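Local coordinates for protein aminotransferase class I and II (Streptococcus suis 89/1591, PDB 3OP7) that probably transfers amino groups between amino acids and keto acids, using covalently bound pyridoxal 5'-phosphate, at residues V27-L32 with L274-H279. Sequence-based numbering, arbitrary orientation. Where two conformers were deposited one is given.
Sequences VSISSL and LERNRH. With EDO (1,2-ethanediol), chain I; SO4 (sulfate ion), chain C.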
# COMPACT_ATOMS: atom_id res chain seq x y z
N VAL A 27 17.15 10.30 -1.99
CA VAL A 27 16.88 11.27 -3.05
C VAL A 27 15.62 12.11 -2.76
O VAL A 27 14.94 12.59 -3.68
CB VAL A 27 16.78 10.57 -4.43
CG1 VAL A 27 18.18 10.18 -4.93
CG2 VAL A 27 15.82 9.37 -4.36
N SER A 28 15.37 12.34 -1.47
CA SER A 28 14.33 13.25 -1.07
C SER A 28 14.95 14.60 -0.65
O SER A 28 16.16 14.84 -0.82
CB SER A 28 13.49 12.62 0.06
OG SER A 28 12.23 13.26 0.08
N ILE A 29 14.10 15.50 -0.17
CA ILE A 29 14.57 16.82 0.31
C ILE A 29 14.30 16.81 1.82
O ILE A 29 13.16 16.46 2.19
CB ILE A 29 13.79 17.97 -0.34
CG1 ILE A 29 13.95 17.95 -1.88
CG2 ILE A 29 14.26 19.33 0.30
CD1 ILE A 29 13.04 18.97 -2.69
N SER A 30 15.29 17.14 2.64
CA SER A 30 15.22 17.17 4.12
C SER A 30 13.79 17.25 4.63
O SER A 30 13.10 18.24 4.44
CB SER A 30 15.98 18.35 4.70
OG SER A 30 17.35 18.26 4.33
N SER A 31 13.35 16.17 5.27
CA SER A 31 11.96 16.03 5.70
C SER A 31 11.52 17.08 6.72
O SER A 31 12.34 17.61 7.49
CB SER A 31 11.78 14.65 6.33
OG SER A 31 12.47 14.59 7.57
N LEU A 32 10.24 17.35 6.73
CA LEU A 32 9.60 18.24 7.70
C LEU A 32 9.21 17.49 8.94
O LEU A 32 8.82 16.30 8.87
CB LEU A 32 8.34 18.85 7.07
CG LEU A 32 8.58 19.99 6.05
CD1 LEU A 32 7.26 20.20 5.20
CD2 LEU A 32 9.00 21.22 6.77
N LEU A 274 7.28 24.81 -1.18
CA LEU A 274 8.11 24.97 -2.36
C LEU A 274 9.21 25.99 -2.13
O LEU A 274 10.35 25.82 -2.57
CB LEU A 274 7.27 25.37 -3.57
CG LEU A 274 6.33 24.27 -4.11
CD1 LEU A 274 5.51 24.79 -5.29
CD2 LEU A 274 7.04 22.97 -4.50
N GLU A 275 8.87 27.07 -1.44
CA GLU A 275 9.84 28.13 -1.20
C GLU A 275 10.97 27.66 -0.29
O GLU A 275 12.14 27.92 -0.57
CB GLU A 275 9.12 29.37 -0.70
CG GLU A 275 8.69 30.28 -1.87
CD GLU A 275 9.90 30.92 -2.57
OE1 GLU A 275 10.71 31.60 -1.90
OE2 GLU A 275 10.07 30.72 -3.80
N ARG A 276 10.61 26.92 0.77
CA ARG A 276 11.58 26.27 1.65
C ARG A 276 12.50 25.36 0.83
O ARG A 276 13.70 25.42 0.97
CB ARG A 276 10.88 25.43 2.71
CG ARG A 276 11.80 24.61 3.63
CD ARG A 276 11.02 23.50 4.26
NE ARG A 276 11.78 22.66 5.21
CZ ARG A 276 12.19 21.42 4.96
NH1 ARG A 276 12.00 20.85 3.79
NH2 ARG A 276 12.81 20.74 5.93
N ASN A 277 11.89 24.50 0.02
CA ASN A 277 12.63 23.49 -0.71
C ASN A 277 13.45 24.00 -1.86
O ASN A 277 14.51 23.42 -2.15
CB ASN A 277 11.69 22.33 -1.08
CG ASN A 277 11.37 21.52 0.12
OD1 ASN A 277 11.86 21.86 1.19
ND2 ASN A 277 10.57 20.44 -0.02
N ARG A 278 13.02 25.10 -2.48
CA ARG A 278 13.84 25.80 -3.49
C ARG A 278 15.20 26.23 -2.92
O ARG A 278 16.23 26.04 -3.55
CB ARG A 278 13.13 27.02 -4.09
CG ARG A 278 14.06 27.85 -5.04
CD ARG A 278 13.32 28.95 -5.83
NE ARG A 278 12.32 28.40 -6.73
CZ ARG A 278 12.59 27.82 -7.91
NH1 ARG A 278 13.84 27.75 -8.38
NH2 ARG A 278 11.60 27.34 -8.65
N HIS A 279 15.20 26.82 -1.73
CA HIS A 279 16.44 27.23 -1.10
C HIS A 279 17.39 26.05 -0.85
O HIS A 279 18.59 26.12 -1.11
CB HIS A 279 16.17 27.96 0.23
CG HIS A 279 15.52 29.30 0.07
ND1 HIS A 279 16.13 30.36 -0.58
CD2 HIS A 279 14.33 29.78 0.52
CE1 HIS A 279 15.34 31.42 -0.53
NE2 HIS A 279 14.25 31.10 0.14
C1 EDO I . 8.54 27.15 -7.04
O1 EDO I . 7.91 27.32 -8.30
C2 EDO I . 8.66 28.51 -6.35
O2 EDO I . 9.43 28.40 -5.15
S SO4 C . 15.73 13.52 6.56
O1 SO4 C . 16.53 14.69 6.89
O2 SO4 C . 14.99 13.66 5.29
O3 SO4 C . 16.36 12.24 6.58
O4 SO4 C . 14.86 13.53 7.70
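The guanidinium of Arg276 has Leu32 on one face and the carbonyl of Ser30 at its edge. Leu32 CD2 sits 3.4 Å above the plane, displaced toward the rim, and is closest to Arg276 NE at 3.5 Å; the two side chains run past each other in opposite directions. At the edge, Ser30 O lies 3° from the guanidinium plane and accepts from both terminal nitrogens, Arg276 NH1 and Arg276 NH2, each at 2.9 Å. Both bonds are bent at the hydrogen, with N-H...O angles near 145°, as expected when two nitrogens share one oxygen. The donors reach that oxygen differently: NH1 nearly along the C=O axis, NH2 from above the carbonyl plane. Arg276 attains this reach because CG is anti to the backbone N (chi1 176°) and the chain stays extended as far as NE.

NH1 also donates to Asn277 OD1 at 2.8 Å, on a lone pair in the amide plane, although that oxygen is tilted from the guanidinium plane. Beside this amide, Ile29 crosses obliquely, its CG2 3.6 Å from Asn277 OD1 and its CD1 3.9 Å from Asn277 ND2. Asn277 ND2 in turn bonds to Ser225 OG and the carbonyl of Thr223, next to Lys222, which carries the pyridoxal phosphate. Glu36 OE2 adds a salt bridge to Arg276 NE.

A sulfate, probably from the crystallisation liquor, accepts from Ser31 N at 3.0 Å and from Asn58 of the second subunit. The contact thus ties the loop before helix 34-41 to helix 270-294 near the cofactor lysine and subunit interface of a dimeric, probably fold-type I, PLP enzyme. Chemically, the paired bonds to Ser30 O and the NH1 bond to Asn277 OD1 fix the guanidinium's rotation, while Glu36 probably offsets its positive charge.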